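Local coordinates for protein glycoside Hydrolase (Bacteroides uniformis, PDB 5TA0) that probably hydrolyses agarose as a family 86 glycoside hydrolase, and binds a neoagaro-oligosaccharide in the cleft of its alpha/beta barrel, at residues L136-Q141 and R178-Y183; F447-L452 and V457-S462; F501-E504 and T508-I511. One frame throughout, in Å; residues are numbered along the deposited sequence. Where two conformers were deposited one is given.

Contact 1 (L136-Q141 and R178-Y183); sequences LILCNQ and RYIKEY. With GAL (beta-D-galactopyranose), chain C; AAL (3,6-anhydro-alpha-L-galactopyranose), chain B.
In the parallel alpha/beta barrel of this enzyme, strand 134-140 is covered on its outer side by helix 170-183, and Leu138 carries the contact by meeting Ile180 and Tyr179. The two backbones stand well apart, with 9.3 Å between Leu138 CA and Ile180 CA, so branched side chains must bridge the distance. Leu138 holds CG anti to its backbone N (chi1 -175°), which carries the branched end toward the helix, where the methyl CD2 meets Ile180 CG1 at 3.8 Å. The two side chains pass alongside each other, each pointing the other way. The same methyl lies obliquely by the Tyr179 ring, with Leu138 CD2 at 4.4 Å from Tyr179 CE1. An apolar leucine suits this buried place, its branched end spanning the gap to the isoleucine and the tyrosine ring.

Farther along the chain, Gln141 serves the glycan pocket. Its NE2 donates to O4 of a bound beta-D-galactopyranose over 3.0 Å, in a nearly straight bond of 164°. Thr85 also bonds Gln141 NE2 and Lys89 bonds OE1, which together should keep the amide from flipping.

Around this contact, backbone bonds join Ile137 to Gly82 and Glu84 on one neighbouring strand, and Leu138 to Phe197 and Glu199 on the other, while Tyr179 also packs against helices 86-94 and 107-123.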
loop_
_atom_site.group_PDB
_atom_site.type_symbol
_atom_site.label_atom_id
_atom_site.label_comp_id
_atom_site.label_asym_id
_atom_site.label_seq_id
_atom_site.Cartn_x
_atom_site.Cartn_y
_atom_site.Cartn_z
ATOM N N LEU A 136 -0.729 4.179 -15.425
ATOM C CA LEU A 136 -1.854 4.850 -14.782
ATOM C C LEU A 136 -2.819 3.926 -14.090
ATOM O O LEU A 136 -3.281 2.925 -14.667
ATOM C CB LEU A 136 -2.624 5.700 -15.798
ATOM C CG LEU A 136 -3.767 6.564 -15.273
ATOM C CD1 LEU A 136 -3.211 7.657 -14.395
ATOM C CD2 LEU A 136 -4.591 7.122 -16.432
ATOM N N ILE A 137 -3.158 4.300 -12.853
ATOM C CA ILE A 137 -4.341 3.792 -12.166
ATOM C C ILE A 137 -5.477 4.769 -12.425
ATOM O O ILE A 137 -5.430 5.920 -12.023
ATOM C CB ILE A 137 -4.124 3.667 -10.630
ATOM C CG1 ILE A 137 -2.850 2.870 -10.320
ATOM C CG2 ILE A 137 -5.358 3.071 -9.963
ATOM C CD1 ILE A 137 -2.441 2.933 -8.866
ATOM N N LEU A 138 -6.507 4.288 -13.114
ATOM C CA LEU A 138 -7.731 5.049 -13.343
ATOM C C LEU A 138 -8.788 4.622 -12.314
ATOM O O LEU A 138 -8.881 3.459 -11.966
ATOM C CB LEU A 138 -8.208 4.793 -14.780
ATOM C CG LEU A 138 -9.416 5.606 -15.260
ATOM C CD1 LEU A 138 -9.188 7.116 -15.169
ATOM C CD2 LEU A 138 -9.774 5.244 -16.704
ATOM N N CYS A 139 -9.558 5.591 -11.819
ATOM C CA CYS A 139 -10.640 5.321 -10.881
ATOM C C CYS A 139 -11.681 6.398 -10.989
ATOM O O CYS A 139 -11.361 7.556 -11.336
ATOM C CB CYS A 139 -10.072 5.275 -9.457
ATOM S SG CYS A 139 -11.215 4.756 -8.152
ATOM N N ASN A 140 -12.930 6.048 -10.688
ATOM C CA ASN A 140 -14.004 7.037 -10.540
ATOM C C ASN A 140 -14.121 7.476 -9.087
ATOM O O ASN A 140 -14.199 6.631 -8.175
ATOM C CB ASN A 140 -15.345 6.434 -10.953
ATOM C CG ASN A 140 -15.410 6.134 -12.418
ATOM O OD1 ASN A 140 -15.565 7.041 -13.237
ATOM N ND2 ASN A 140 -15.209 4.863 -12.766
ATOM N N GLN A 141 -14.228 8.786 -8.863
ATOM C CA GLN A 141 -14.745 9.266 -7.573
ATOM C C GLN A 141 -16.189 8.781 -7.396
ATOM O O GLN A 141 -16.869 8.410 -8.353
ATOM C CB GLN A 141 -14.676 10.779 -7.508
ATOM C CG GLN A 141 -13.262 11.308 -7.460
ATOM C CD GLN A 141 -13.202 12.810 -7.499
ATOM O OE1 GLN A 141 -14.009 13.513 -6.836
ATOM N NE2 GLN A 141 -12.290 13.336 -8.301
ATOM N N ARG A 178 -16.745 3.046 -22.377
ATOM C CA ARG A 178 -16.655 3.941 -23.541
ATOM C C ARG A 178 -15.604 5.010 -23.310
ATOM O O ARG A 178 -14.844 5.349 -24.201
ATOM C CB ARG A 178 -17.988 4.575 -23.877
ATOM C CG ARG A 178 -19.017 3.632 -24.475
ATOM C CD ARG A 178 -20.258 4.429 -24.834
ATOM N NE ARG A 178 -21.239 3.604 -25.513
ATOM C CZ ARG A 178 -21.162 3.223 -26.779
ATOM N NH1 ARG A 178 -20.183 3.647 -27.543
ATOM N NH2 ARG A 178 -22.094 2.399 -27.264
ATOM N N TYR A 179 -15.545 5.557 -22.100
ATOM C CA TYR A 179 -14.545 6.572 -21.796
ATOM C C TYR A 179 -13.143 6.050 -22.105
ATOM O O TYR A 179 -12.324 6.729 -22.759
ATOM C CB TYR A 179 -14.630 6.972 -20.301
ATOM C CG TYR A 179 -13.596 7.997 -19.905
ATOM C CD1 TYR A 179 -12.342 7.601 -19.459
ATOM C CD2 TYR A 179 -13.867 9.345 -20.030
ATOM C CE1 TYR A 179 -11.361 8.536 -19.155
ATOM C CE2 TYR A 179 -12.918 10.302 -19.682
ATOM C CZ TYR A 179 -11.666 9.896 -19.265
ATOM O OH TYR A 179 -10.701 10.812 -18.941
ATOM N N ILE A 180 -12.834 4.876 -21.595
ATOM C CA ILE A 180 -11.509 4.274 -21.760
ATOM C C ILE A 180 -11.226 4.080 -23.254
ATOM O O ILE A 180 -10.161 4.469 -23.755
ATOM C CB ILE A 180 -11.372 2.951 -20.977
ATOM C CG1 ILE A 180 -11.480 3.176 -19.463
ATOM C CG2 ILE A 180 -10.067 2.235 -21.308
ATOM C CD1 ILE A 180 -11.902 1.938 -18.711
ATOM N N LYS A 181 -12.203 3.535 -23.977
ATOM C CA LYS A 181 -12.028 3.251 -25.407
ATOM C C LYS A 181 -11.834 4.516 -26.231
ATOM O O LYS A 181 -11.032 4.527 -27.175
ATOM C CB LYS A 181 -13.256 2.503 -25.883
ATOM C CG LYS A 181 -13.226 2.144 -27.370
ATOM C CD LYS A 181 -14.444 1.294 -27.716
ATOM C CE LYS A 181 -14.533 0.958 -29.216
ATOM N NZ LYS A 181 -14.881 2.126 -30.070
ATOM N N GLU A 182 -12.570 5.577 -25.902
ATOM C CA GLU A 182 -12.590 6.816 -26.696
ATOM C C GLU A 182 -11.409 7.728 -26.392
ATOM O O GLU A 182 -10.823 8.331 -27.303
ATOM C CB GLU A 182 -13.896 7.601 -26.475
ATOM C CG GLU A 182 -15.194 6.899 -26.890
ATOM C CD GLU A 182 -15.436 6.802 -28.371
ATOM O OE1 GLU A 182 -14.586 7.217 -29.185
ATOM O OE2 GLU A 182 -16.534 6.293 -28.701
ATOM N N TYR A 183 -11.025 7.852 -25.133
ATOM C CA TYR A 183 -9.984 8.801 -24.769
ATOM C C TYR A 183 -8.558 8.271 -25.013
ATOM O O TYR A 183 -7.725 8.992 -25.567
ATOM C CB TYR A 183 -10.137 9.217 -23.289
ATOM C CG TYR A 183 -8.960 10.055 -22.837
ATOM C CD1 TYR A 183 -8.673 11.265 -23.458
ATOM C CD2 TYR A 183 -8.069 9.593 -21.862
ATOM C CE1 TYR A 183 -7.565 12.007 -23.107
ATOM C CE2 TYR A 183 -6.954 10.339 -21.495
ATOM C CZ TYR A 183 -6.705 11.553 -22.129
ATOM O OH TYR A 183 -5.586 12.303 -21.841
HETATM C C1 GAL C . -9.294 15.000 -7.166
HETATM C C2 GAL C . -9.068 15.371 -8.635
HETATM C C3 GAL C . -9.512 16.805 -8.946
HETATM C C4 GAL C . -10.915 17.048 -8.405
HETATM C C5 GAL C . -10.957 16.684 -6.922
HETATM C C6 GAL C . -12.327 16.905 -6.285
HETATM O O2 GAL C . -7.676 15.202 -8.906
HETATM O O3 GAL C . -9.418 17.065 -10.359
HETATM O O4 GAL C . -11.855 16.205 -9.092
HETATM O O5 GAL C . -10.622 15.298 -6.754
HETATM O O6 GAL C . -12.303 16.513 -4.901
HETATM C C1 AAL B . -8.996 11.484 -3.355
HETATM C C2 AAL B . -9.883 10.997 -4.520
HETATM C C3 AAL B . -9.432 11.564 -5.856
HETATM C C4 AAL B . -9.300 13.067 -5.748
HETATM C C5 AAL B . -8.074 13.155 -4.896
HETATM C C6 AAL B . -7.190 12.125 -5.522
HETATM O O2 AAL B . -11.245 11.394 -4.328
HETATM O O3 AAL B . -8.080 11.153 -6.085
HETATM O O4 AAL B . -9.009 13.607 -7.054
HETATM O O5 AAL B . -8.360 12.750 -3.554
#

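Contact 2 (F447-L452 and V457-S462); sequences FIINNL and VDLNLS
Strands 447-451 and 457-462 run roughly antiparallel, at 153°, yet their axes come no nearer than 9.9 Å and no hydrogen bond joins them. Phe447, Ile449 and Asn451 face Leu461, Leu459 and Val457 across the interior of a beta sandwich. The gap closes toward the connecting turn: 10.3 Å separates Phe447 CA from Leu461 CA, but 7.6 Å separates Asn451 CA from Val457 CA.

In the middle, Ile449 and Leu459 reach toward each other tip to tip, and Leu459 CD1 touches Ile449 CG2 at 3.9 Å as well as the end of the other isoleucine branch, CD1. That second methyl also lies over one face of the Phe447 ring, toward its rim, so the isoleucine packs on both the leucine and the ring. At the wider end the long reach of a phenylalanine suits the spacing, and Phe447 CE2 comes to 4.3 Å from Leu461 CD2. At the narrow end a shorter side chain fits. Asn451 turns its amide off its own N (chi1 -171°) and onto Val457, whose CG2 is 3.7 Å from Asn451 OD1. This buried amide is satisfied beyond the valine: OD1 accepts from Asp453 N and ND2 bonds Lys455 O, both in the turn between the strands, and ND2 also bonds Glu504 O, just past strand 500-503.

Val27 of strand 25-30 touches both Phe447 and Ile449. On the other side of strand 444-451, Ile448 and Asn450 pack on Met355 of helix 340-358, and Asn450 OD1 is hydrogen-bonded to Ser352.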
loop_
_atom_site.group_PDB
_atom_site.type_symbol
_atom_site.label_atom_id
_atom_site.label_comp_id
_atom_site.label_asym_id
_atom_site.label_seq_id
_atom_site.Cartn_x
_atom_site.Cartn_y
_atom_site.Cartn_z
ATOM N N PHE A 447 21.009 -0.962 2.082
ATOM C CA PHE A 447 20.571 -1.618 3.301
ATOM C C PHE A 447 19.595 -0.667 3.995
ATOM O O PHE A 447 19.988 0.439 4.413
ATOM C CB PHE A 447 21.807 -1.898 4.159
ATOM C CG PHE A 447 21.585 -2.740 5.389
ATOM C CD1 PHE A 447 20.480 -3.555 5.592
ATOM C CD2 PHE A 447 22.602 -2.752 6.357
ATOM C CE1 PHE A 447 20.370 -4.332 6.737
ATOM C CE2 PHE A 447 22.503 -3.552 7.470
ATOM C CZ PHE A 447 21.405 -4.336 7.655
ATOM N N ILE A 448 18.318 -1.053 4.035
ATOM C CA ILE A 448 17.262 -0.156 4.546
ATOM C C ILE A 448 16.776 -0.673 5.870
ATOM O O ILE A 448 16.472 -1.852 6.010
ATOM C CB ILE A 448 16.064 -0.047 3.570
ATOM C CG1 ILE A 448 16.513 0.275 2.143
ATOM C CG2 ILE A 448 15.069 0.985 4.057
ATOM C CD1 ILE A 448 16.479 -0.894 1.189
ATOM N N ILE A 449 16.704 0.218 6.870
ATOM C CA ILE A 449 16.290 -0.160 8.213
ATOM C C ILE A 449 15.274 0.864 8.698
ATOM O O ILE A 449 15.506 2.056 8.556
ATOM C CB ILE A 449 17.484 -0.267 9.203
ATOM C CG1 ILE A 449 18.651 -1.041 8.554
ATOM C CG2 ILE A 449 17.040 -0.874 10.520
ATOM C CD1 ILE A 449 19.920 -1.085 9.391
ATOM N N ASN A 450 14.174 0.363 9.252
ATOM C CA ASN A 450 13.061 1.211 9.705
ATOM C C ASN A 450 12.667 0.852 11.130
ATOM O O ASN A 450 12.593 -0.299 11.502
ATOM C CB ASN A 450 11.880 1.015 8.748
ATOM C CG ASN A 450 10.632 1.775 9.179
ATOM O OD1 ASN A 450 9.719 1.218 9.769
ATOM N ND2 ASN A 450 10.621 3.059 8.905
ATOM N N ASN A 451 12.357 1.897 11.902
ATOM C CA ASN A 451 12.008 1.759 13.306
ATOM C C ASN A 451 10.508 1.960 13.507
ATOM O O ASN A 451 9.999 3.021 13.200
ATOM C CB ASN A 451 12.813 2.814 14.084
ATOM C CG ASN A 451 12.709 2.658 15.589
ATOM O OD1 ASN A 451 12.178 1.666 16.112
ATOM N ND2 ASN A 451 13.231 3.683 16.303
ATOM N N LEU A 452 9.839 0.947 14.042
ATOM C CA LEU A 452 8.448 1.012 14.494
ATOM C C LEU A 452 8.317 1.425 15.967
ATOM O O LEU A 452 7.213 1.722 16.417
ATOM C CB LEU A 452 7.752 -0.333 14.298
ATOM C CG LEU A 452 7.535 -0.751 12.839
ATOM C CD1 LEU A 452 7.174 -2.222 12.801
ATOM C CD2 LEU A 452 6.450 0.092 12.142
ATOM N N VAL A 457 16.735 3.463 18.755
ATOM C CA VAL A 457 17.181 2.091 18.912
ATOM C C VAL A 457 18.637 2.022 18.429
ATOM O O VAL A 457 18.974 2.430 17.303
ATOM C CB VAL A 457 16.273 1.109 18.132
ATOM C CG1 VAL A 457 16.782 -0.323 18.254
ATOM C CG2 VAL A 457 14.847 1.188 18.637
ATOM N N ASP A 458 19.509 1.527 19.309
ATOM C CA ASP A 458 20.906 1.338 18.984
ATOM C C ASP A 458 21.072 0.017 18.229
ATOM O O ASP A 458 20.647 -1.039 18.705
ATOM C CB ASP A 458 21.742 1.294 20.273
ATOM C CG ASP A 458 21.760 2.611 21.015
ATOM O OD1 ASP A 458 21.659 3.699 20.404
ATOM O OD2 ASP A 458 21.912 2.557 22.255
ATOM N N LEU A 459 21.685 0.105 17.052
ATOM C CA LEU A 459 21.859 -1.038 16.183
ATOM C C LEU A 459 23.317 -1.447 16.102
ATOM O O LEU A 459 24.202 -0.581 16.022
ATOM C CB LEU A 459 21.397 -0.715 14.756
ATOM C CG LEU A 459 20.019 -0.092 14.580
ATOM C CD1 LEU A 459 19.773 0.239 13.120
ATOM C CD2 LEU A 459 18.933 -0.991 15.129
ATOM N N ASN A 460 23.556 -2.754 16.127
ATOM C CA ASN A 460 24.863 -3.325 15.828
ATOM C C ASN A 460 24.752 -4.002 14.465
ATOM O O ASN A 460 23.969 -4.936 14.304
ATOM C CB ASN A 460 25.277 -4.331 16.911
ATOM C CG ASN A 460 25.519 -3.676 18.267
ATOM O OD1 ASN A 460 25.980 -2.532 18.357
ATOM N ND2 ASN A 460 25.209 -4.406 19.329
ATOM N N LEU A 461 25.526 -3.507 13.499
ATOM C CA LEU A 461 25.449 -3.931 12.093
ATOM C C LEU A 461 26.521 -4.953 11.739
ATOM O O LEU A 461 27.700 -4.732 12.037
ATOM C CB LEU A 461 25.610 -2.736 11.142
ATOM C CG LEU A 461 24.555 -1.617 11.221
ATOM C CD1 LEU A 461 24.696 -0.737 12.444
ATOM C CD2 LEU A 461 24.624 -0.757 9.973
ATOM N N SER A 462 26.112 -6.048 11.092
ATOM C CA SER A 462 27.041 -7.039 10.527
ATOM C C SER A 462 26.770 -7.207 9.041
ATOM O O SER A 462 25.625 -7.373 8.645
ATOM C CB SER A 462 26.898 -8.380 11.238
ATOM O OG SER A 462 27.233 -8.257 12.609
#

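Contact 3 (F501-E504 and T508-I511); sequences FTLE and TCVI
A chi1 of -179° swings the Phe501 ring away from its own backbone N and across to Cys509, whose chi1 of 59° sets SG between its backbone N and carbonyl carbon, within reach of the ring. The result is a sulfur-aromatic contact: Cys509 SG lies 4.6 Å from the centroid of the Phe501 ring, 46° off the ring normal and thus oblique. The closest ring atom is Phe501 CE1, 3.8 Å from Cys509 SG, and CB of the cysteine lies against the same part of the ring. Two residues on, Leu503 lays CD1 on the peptide between Thr508 and Cys509, 3.7 Å from Thr508 C and from Cys509 N. The same methyl is 4.1 Å from Cys509 SG. A small, polarisable thiol suits the place between the ring and the leucine. With an alanine here instead of Phe501, Cys509 SG would probably lose its aromatic partner and a gap would open beside it.

The strands are not hydrogen-bonded to each other. Strand 500-503 pairs by backbone with strand 457-464, and strand 508-514 lies between 444-451 and 472-481. From the last of these, His477 meets the Phe501 ring edge-to-face.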
loop_
_atom_site.group_PDB
_atom_site.type_symbol
_atom_site.label_atom_id
_atom_site.label_comp_id
_atom_site.label_asym_id
_atom_site.label_seq_id
_atom_site.Cartn_x
_atom_site.Cartn_y
_atom_site.Cartn_z
ATOM N N PHE A 501 25.031 2.084 14.831
ATOM C CA PHE A 501 24.229 3.207 14.369
ATOM C C PHE A 501 22.986 3.310 15.249
ATOM O O PHE A 501 22.357 2.304 15.544
ATOM C CB PHE A 501 23.829 2.987 12.913
ATOM C CG PHE A 501 23.009 4.105 12.336
ATOM C CD1 PHE A 501 21.622 3.992 12.224
ATOM C CD2 PHE A 501 23.615 5.264 11.899
ATOM C CE1 PHE A 501 20.875 5.022 11.694
ATOM C CE2 PHE A 501 22.861 6.299 11.360
ATOM C CZ PHE A 501 21.488 6.170 11.271
ATOM N N THR A 502 22.666 4.525 15.688
ATOM C CA THR A 502 21.456 4.780 16.459
ATOM C C THR A 502 20.381 5.285 15.497
ATOM O O THR A 502 20.491 6.374 14.954
ATOM C CB THR A 502 21.697 5.807 17.566
ATOM O OG1 THR A 502 22.671 5.262 18.470
ATOM C CG2 THR A 502 20.422 6.106 18.343
ATOM N N LEU A 503 19.353 4.460 15.317
ATOM C CA LEU A 503 18.222 4.829 14.465
ATOM C C LEU A 503 17.207 5.566 15.329
ATOM O O LEU A 503 16.787 5.073 16.371
ATOM C CB LEU A 503 17.628 3.564 13.857
ATOM C CG LEU A 503 16.510 3.758 12.836
ATOM C CD1 LEU A 503 16.868 4.620 11.650
ATOM C CD2 LEU A 503 16.084 2.373 12.372
ATOM N N GLU A 504 16.833 6.761 14.897
ATOM C CA GLU A 504 15.952 7.628 15.676
ATOM C C GLU A 504 14.522 7.120 15.757
ATOM O O GLU A 504 14.153 6.150 15.093
ATOM C CB GLU A 504 15.994 9.060 15.157
ATOM C CG GLU A 504 17.180 9.862 15.697
ATOM C CD GLU A 504 17.127 10.042 17.208
ATOM O OE1 GLU A 504 18.202 10.042 17.832
ATOM O OE2 GLU A 504 16.021 10.126 17.758
ATOM N N THR A 508 13.987 6.143 9.546
ATOM C CA THR A 508 14.485 5.209 8.528
ATOM C C THR A 508 15.898 5.589 8.180
ATOM O O THR A 508 16.218 6.801 8.079
ATOM C CB THR A 508 13.602 5.274 7.258
ATOM O OG1 THR A 508 12.237 5.088 7.614
ATOM C CG2 THR A 508 13.974 4.205 6.243
ATOM N N CYS A 509 16.763 4.596 7.955
ATOM C CA CYS A 509 18.020 4.847 7.295
ATOM C C CYS A 509 18.156 3.986 6.040
ATOM O O CYS A 509 17.629 2.868 5.981
ATOM C CB CYS A 509 19.231 4.630 8.206
ATOM S SG CYS A 509 19.415 2.970 8.905
ATOM N N VAL A 510 18.838 4.548 5.052
ATOM C CA VAL A 510 19.263 3.818 3.851
ATOM C C VAL A 510 20.787 3.937 3.835
ATOM O O VAL A 510 21.324 5.062 3.714
ATOM C CB VAL A 510 18.642 4.369 2.550
ATOM C CG1 VAL A 510 19.270 3.716 1.313
ATOM C CG2 VAL A 510 17.129 4.172 2.557
ATOM N N ILE A 511 21.448 2.792 3.980
ATOM C CA ILE A 511 22.921 2.730 4.020
ATOM C C ILE A 511 23.369 2.199 2.677
ATOM O O ILE A 511 22.932 1.133 2.239
ATOM C CB ILE A 511 23.389 1.829 5.164
ATOM C CG1 ILE A 511 22.840 2.318 6.514
ATOM C CG2 ILE A 511 24.923 1.764 5.203
ATOM C CD1 ILE A 511 22.775 1.278 7.587
#

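How the contacts relate
Contact 1 comes first along the chain and belongs to the barrel that binds the sugar; contacts 2 and 3 follow, within the beta-sandwich domain. Contact 1 lies across the centre of the chain from them, its centre 43 Å from that of contact 2 and 41 Å from that of contact 3. The centres of contacts 2 and 3 are 6 Å apart. Strands 457-464 and 500-503 are neighbours at one end of a curled sheet and face the neighbours 444-451 and 508-514, so both contacts build one core. Leu461 packs on Ile511 inside it, while Asp458 bonds Thr502 between adjacent strands. Nearest atoms of contact 1 are about 22 Å off, so barrel and sandwich pack independently here.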